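Local coordinates for protein SVS_variant_AS1 (Streptomyces sp. CWA1, PDB 6TJA) that probably cyclises a prenyl diphosphate into spiroviolene, as an engineered variant of a reconstructed ancestor of a bacterial class I terpene synthase, at residues Glu264-Phe276 with Pro336-Ile350. Sequence-based numbering, arbitrary orientation.
Sequences EATKLRDRILLRF and PSDSSPSPLPGAPSI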
loop_
_atom_site.group_PDB
_atom_site.type_symbol
_atom_site.label_atom_id
_atom_site.label_comp_id
_atom_site.label_asym_id
_atom_site.label_seq_id
_atom_site.Cartn_x
_atom_site.Cartn_y
_atom_site.Cartn_z
ATOM N N GLU A 264 9.274 20.279 23.606
ATOM C CA GLU A 264 9.778 20.115 22.226
ATOM C C GLU A 264 8.674 19.503 21.350
ATOM O O GLU A 264 8.469 19.971 20.209
ATOM C CB GLU A 264 11.051 19.271 22.211
ATOM C CG GLU A 264 11.686 19.188 20.824
ATOM C CD GLU A 264 12.060 20.531 20.195
ATOM O OE1 GLU A 264 12.131 21.540 20.939
ATOM O OE2 GLU A 264 12.294 20.569 18.962
ATOM N N ALA A 265 7.974 18.495 21.847
ATOM C CA ALA A 265 6.955 17.774 21.054
ATOM C C ALA A 265 5.820 18.733 20.681
ATOM O O ALA A 265 5.346 18.666 19.523
ATOM C CB ALA A 265 6.442 16.563 21.788
ATOM N N THR A 266 5.375 19.573 21.623
ATOM C CA THR A 266 4.231 20.488 21.404
ATOM C C THR A 266 4.649 21.487 20.327
ATOM O O THR A 266 3.806 21.819 19.432
ATOM C CB THR A 266 3.781 21.129 22.724
ATOM O OG1 THR A 266 3.410 20.001 23.510
ATOM C CG2 THR A 266 2.635 22.117 22.570
ATOM N N LYS A 267 5.896 21.911 20.399
ATOM C CA LYS A 267 6.462 22.830 19.463
ATOM C C LYS A 267 6.447 22.304 18.039
ATOM O O LYS A 267 5.933 22.920 17.173
ATOM C CB LYS A 267 7.853 23.224 19.879
ATOM C CG LYS A 267 7.893 24.368 20.846
ATOM C CD LYS A 267 9.315 24.737 21.161
ATOM C CE LYS A 267 9.464 25.198 22.573
ATOM N NZ LYS A 267 10.177 26.480 22.617
ATOM N N LEU A 268 6.997 21.140 17.822
ATOM C CA LEU A 268 7.023 20.616 16.499
ATOM C C LEU A 268 5.638 20.254 15.932
ATOM O O LEU A 268 5.411 20.415 14.788
ATOM C CB LEU A 268 8.068 19.530 16.351
ATOM C CG LEU A 268 7.906 18.260 17.120
ATOM C CD1 LEU A 268 6.896 17.382 16.441
ATOM C CD2 LEU A 268 9.237 17.579 17.252
ATOM N N ARG A 269 4.731 19.829 16.779
ATOM C CA ARG A 269 3.341 19.441 16.404
ATOM C C ARG A 269 2.615 20.713 15.963
ATOM O O ARG A 269 1.971 20.713 14.896
ATOM C CB ARG A 269 2.683 18.698 17.580
ATOM C CG ARG A 269 1.208 18.352 17.413
ATOM C CD ARG A 269 0.360 19.519 17.843
ATOM N NE ARG A 269 -1.076 19.267 17.817
ATOM C CZ ARG A 269 -1.990 20.224 17.778
ATOM N NH1 ARG A 269 -1.621 21.494 17.751
ATOM N NH2 ARG A 269 -3.271 19.912 17.757
ATOM N N ASP A 270 2.787 21.783 16.734
ATOM C CA ASP A 270 2.188 23.104 16.451
ATOM C C ASP A 270 2.765 23.664 15.139
ATOM O O ASP A 270 2.007 24.217 14.340
ATOM C CB ASP A 270 2.403 24.035 17.637
ATOM C CG ASP A 270 1.509 23.770 18.838
ATOM O OD1 ASP A 270 0.660 22.857 18.783
ATOM O OD2 ASP A 270 1.701 24.471 19.832
ATOM N N ARG A 271 4.058 23.489 14.896
ATOM C CA ARG A 271 4.677 23.948 13.636
ATOM C C ARG A 271 3.964 23.243 12.467
ATOM O O ARG A 271 3.638 23.916 11.480
ATOM C CB ARG A 271 6.190 23.723 13.701
ATOM C CG ARG A 271 6.869 24.018 12.376
ATOM C CD ARG A 271 8.348 23.715 12.306
ATOM N NE ARG A 271 9.140 24.277 13.391
ATOM C CZ ARG A 271 10.396 24.701 13.260
ATOM N NH1 ARG A 271 10.964 24.743 12.081
ATOM N NH2 ARG A 271 11.063 25.138 14.304
ATOM N N ILE A 272 3.697 21.937 12.572
ATOM C CA ILE A 272 3.066 21.146 11.479
ATOM C C ILE A 272 1.616 21.624 11.299
ATOM O O ILE A 272 1.196 21.788 10.144
ATOM C CB ILE A 272 3.155 19.634 11.738
ATOM C CG1 ILE A 272 4.601 19.153 11.785
ATOM C CG2 ILE A 272 2.372 18.865 10.693
ATOM C CD1 ILE A 272 4.758 17.744 12.335
ATOM N N LEU A 273 0.880 21.891 12.379
ATOM C CA LEU A 273 -0.517 22.384 12.243
ATOM C C LEU A 273 -0.529 23.766 11.574
ATOM O O LEU A 273 -1.361 23.971 10.717
ATOM C CB LEU A 273 -1.213 22.422 13.599
ATOM C CG LEU A 273 -2.680 22.825 13.528
ATOM C CD1 LEU A 273 -3.429 21.986 12.498
ATOM C CD2 LEU A 273 -3.304 22.678 14.890
ATOM N N LEU A 274 0.403 24.652 11.901
ATOM C CA LEU A 274 0.530 25.983 11.237
ATOM C C LEU A 274 0.796 25.830 9.730
ATOM O O LEU A 274 0.191 26.570 8.936
ATOM C CB LEU A 274 1.659 26.776 11.895
ATOM C CG LEU A 274 1.220 28.035 12.642
ATOM C CD1 LEU A 274 0.030 27.781 13.561
ATOM C CD2 LEU A 274 2.386 28.583 13.440
ATOM N N ARG A 275 1.690 24.933 9.333
ATOM C CA ARG A 275 1.907 24.722 7.896
ATOM C C ARG A 275 0.612 24.157 7.286
ATOM O O ARG A 275 0.232 24.621 6.227
ATOM C CB ARG A 275 3.137 23.859 7.646
ATOM C CG ARG A 275 3.341 23.560 6.173
ATOM C CD ARG A 275 3.410 24.789 5.294
ATOM N NE ARG A 275 3.572 24.378 3.911
ATOM C CZ ARG A 275 3.264 25.120 2.857
ATOM N NH1 ARG A 275 2.785 26.338 3.000
ATOM N NH2 ARG A 275 3.415 24.634 1.652
ATOM N N PHE A 276 -0.080 23.275 7.964
ATOM C CA PHE A 276 -1.323 22.759 7.443
ATOM C C PHE A 276 -2.346 23.888 7.219
ATOM O O PHE A 276 -2.959 23.935 6.224
ATOM C CB PHE A 276 -1.884 21.649 8.326
ATOM C CG PHE A 276 -3.318 21.323 8.050
ATOM C CD1 PHE A 276 -4.309 22.097 8.548
ATOM C CD2 PHE A 276 -3.658 20.229 7.301
ATOM C CE1 PHE A 276 -5.599 21.836 8.268
ATOM C CE2 PHE A 276 -4.952 19.945 7.039
ATOM C CZ PHE A 276 -5.926 20.759 7.523
ATOM N N PRO A 336 -0.098 29.061 18.961
ATOM C CA PRO A 336 0.863 27.960 18.835
ATOM C C PRO A 336 2.106 28.212 19.711
ATOM O O PRO A 336 2.406 29.331 19.979
ATOM C CB PRO A 336 1.212 27.965 17.333
ATOM C CG PRO A 336 1.055 29.414 16.945
ATOM C CD PRO A 336 -0.139 29.896 17.747
ATOM N N SER A 337 2.781 27.158 20.147
ATOM C CA SER A 337 3.973 27.233 21.027
ATOM C C SER A 337 5.220 27.534 20.182
ATOM O O SER A 337 6.258 27.853 20.734
ATOM C CB SER A 337 4.110 25.960 21.796
ATOM O OG SER A 337 4.146 24.849 20.904
ATOM N N ASP A 338 5.101 27.445 18.863
ATOM C CA ASP A 338 6.219 27.691 17.926
ATOM C C ASP A 338 5.585 28.143 16.613
ATOM O O ASP A 338 4.662 27.445 16.160
ATOM C CB ASP A 338 7.080 26.425 17.795
ATOM C CG ASP A 338 8.226 26.525 16.801
ATOM O OD1 ASP A 338 8.627 27.652 16.497
ATOM O OD2 ASP A 338 8.699 25.471 16.327
ATOM N N SER A 339 6.075 29.212 16.031
ATOM C CA SER A 339 5.511 29.741 14.826
ATOM C C SER A 339 6.400 29.697 13.626
ATOM O O SER A 339 6.080 30.287 12.652
ATOM C CB SER A 339 5.123 31.184 15.055
ATOM O OG SER A 339 3.841 31.260 15.579
ATOM N N SER A 340 7.512 29.000 13.683
ATOM C CA SER A 340 8.385 28.940 12.533
ATOM C C SER A 340 7.701 28.373 11.331
ATOM O O SER A 340 7.044 27.395 11.415
ATOM C CB SER A 340 9.601 28.118 12.820
ATOM O OG SER A 340 10.153 28.530 14.019
ATOM N N PRO A 341 7.898 29.008 10.199
ATOM C CA PRO A 341 7.345 28.673 8.903
ATOM C C PRO A 341 8.251 27.805 8.021
ATOM O O PRO A 341 8.026 27.722 6.855
ATOM C CB PRO A 341 7.185 30.039 8.283
ATOM C CG PRO A 341 8.347 30.769 8.795
ATOM C CD PRO A 341 8.580 30.299 10.173
ATOM N N SER A 342 9.273 27.203 8.565
ATOM C CA SER A 342 10.105 26.374 7.743
ATOM C C SER A 342 10.009 24.920 8.154
ATOM O O SER A 342 9.466 24.626 9.185
ATOM C CB SER A 342 11.530 26.862 7.830
ATOM O OG SER A 342 11.873 27.203 9.120
ATOM N N PRO A 343 10.630 24.032 7.410
ATOM C CA PRO A 343 10.648 22.646 7.818
ATOM C C PRO A 343 11.288 22.417 9.189
ATOM O O PRO A 343 12.161 23.089 9.646
ATOM C CB PRO A 343 11.512 22.008 6.754
ATOM C CG PRO A 343 11.251 22.792 5.577
ATOM C CD PRO A 343 11.124 24.190 6.048
ATOM N N LEU A 344 10.803 21.396 9.831
ATOM C CA LEU A 344 11.292 20.961 11.095
ATOM C C LEU A 344 12.710 20.410 11.047
ATOM O O LEU A 344 12.990 19.568 10.260
ATOM C CB LEU A 344 10.415 19.817 11.561
ATOM C CG LEU A 344 9.599 19.944 12.810
ATOM C CD1 LEU A 344 8.626 18.782 12.909
ATOM C CD2 LEU A 344 10.573 19.950 13.956
ATOM N N PRO A 345 13.593 20.927 11.894
ATOM C CA PRO A 345 14.929 20.376 12.047
ATOM C C PRO A 345 14.943 18.875 12.327
ATOM O O PRO A 345 14.193 18.413 13.184
ATOM C CB PRO A 345 15.481 21.097 13.278
ATOM C CG PRO A 345 14.762 22.409 13.272
ATOM C CD PRO A 345 13.366 22.086 12.764
ATOM N N GLY A 346 15.785 18.158 11.591
ATOM C CA GLY A 346 16.078 16.744 11.835
ATOM C C GLY A 346 15.041 15.812 11.245
ATOM O O GLY A 346 15.117 14.647 11.560
ATOM N N ALA A 347 14.118 16.294 10.412
ATOM C CA ALA A 347 13.062 15.463 9.784
ATOM C C ALA A 347 12.963 15.792 8.291
ATOM O O ALA A 347 11.932 16.274 7.810
ATOM C CB ALA A 347 11.780 15.666 10.541
ATOM N N PRO A 348 14.047 15.537 7.513
ATOM C CA PRO A 348 14.031 15.741 6.060
ATOM C C PRO A 348 12.850 15.076 5.326
ATOM O O PRO A 348 12.400 15.665 4.368
ATOM C CB PRO A 348 15.378 15.187 5.569
ATOM C CG PRO A 348 15.911 14.336 6.767
ATOM C CD PRO A 348 15.354 15.030 7.992
ATOM N N SER A 349 12.310 13.956 5.832
ATOM C CA SER A 349 11.255 13.160 5.153
ATOM C C SER A 349 9.975 13.983 5.052
ATOM O O SER A 349 9.135 13.610 4.224
ATOM C CB SER A 349 10.956 11.820 5.811
ATOM O OG SER A 349 11.892 10.837 5.395
ATOM N N ILE A 350 9.823 15.049 5.835
ATOM C CA ILE A 350 8.566 15.848 5.779
ATOM C C ILE A 350 8.815 17.260 5.249
ATOM O O ILE A 350 7.818 18.000 5.124
ATOM C CB ILE A 350 7.842 15.855 7.137
ATOM C CG1 ILE A 350 8.657 16.538 8.239
ATOM C CG2 ILE A 350 7.443 14.454 7.522
ATOM C CD1 ILE A 350 7.858 16.889 9.501
HETATM O O HOH W 1 5.252 25.904 9.768
#
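Arg271 starts out extended, CG trans to the backbone N (chi1 173°), then bends at chi3 and carries its guanidinium away from the helix into the bend of the loop 336-350, between Ser340 and Pro345, where Asp338, its CG likewise trans to N, turns its carboxylate to meet it. Arg271 NE and NH2 grip the same oxygen side-on, NH2 lying 3.1 Å from Asp338 OD2 on its syn lone pair, NE above the carboxylate plane; the two flat groups are turned 68° apart. Arg271 NH1 donates to Ser342 O, 3.3 Å away. Ser340 CB sits 3.5 Å over the centre of one face of the Arg271 guanidinium, Pro345 CD over the opposite one. The Ser340 hydroxyl donates to Asp338 OD1, fixing the carboxylate's rotation, and a water joins Arg271 O to Ser340 O. A leucine in place of Arg271 would probably leave the Asp338 carboxylate without its countercharge and Ser342 O without this donor, letting the loop shift. At the preceding residue, Asp270 OD2 takes two bonds from Ser337: OG at 2.7 Å, from above the carboxylate plane, and N at 2.9 Å, on the anti side. Arg269 NH1 holds the other oxygen. Leu344 presses CD2 tightly on Leu268 CB (3.5 Å) and CD1 on Ile272 CD1, while Leu274 packs across the Pro336 ring. The contact thus straps the loop following helix 289-309 over helix 258-283 of the all-helical terpene synthase fold; helix 211-231 backs Leu268 and Arg269, helix 246-254 covers Ala265, and Ala347 rests on helix 175-185.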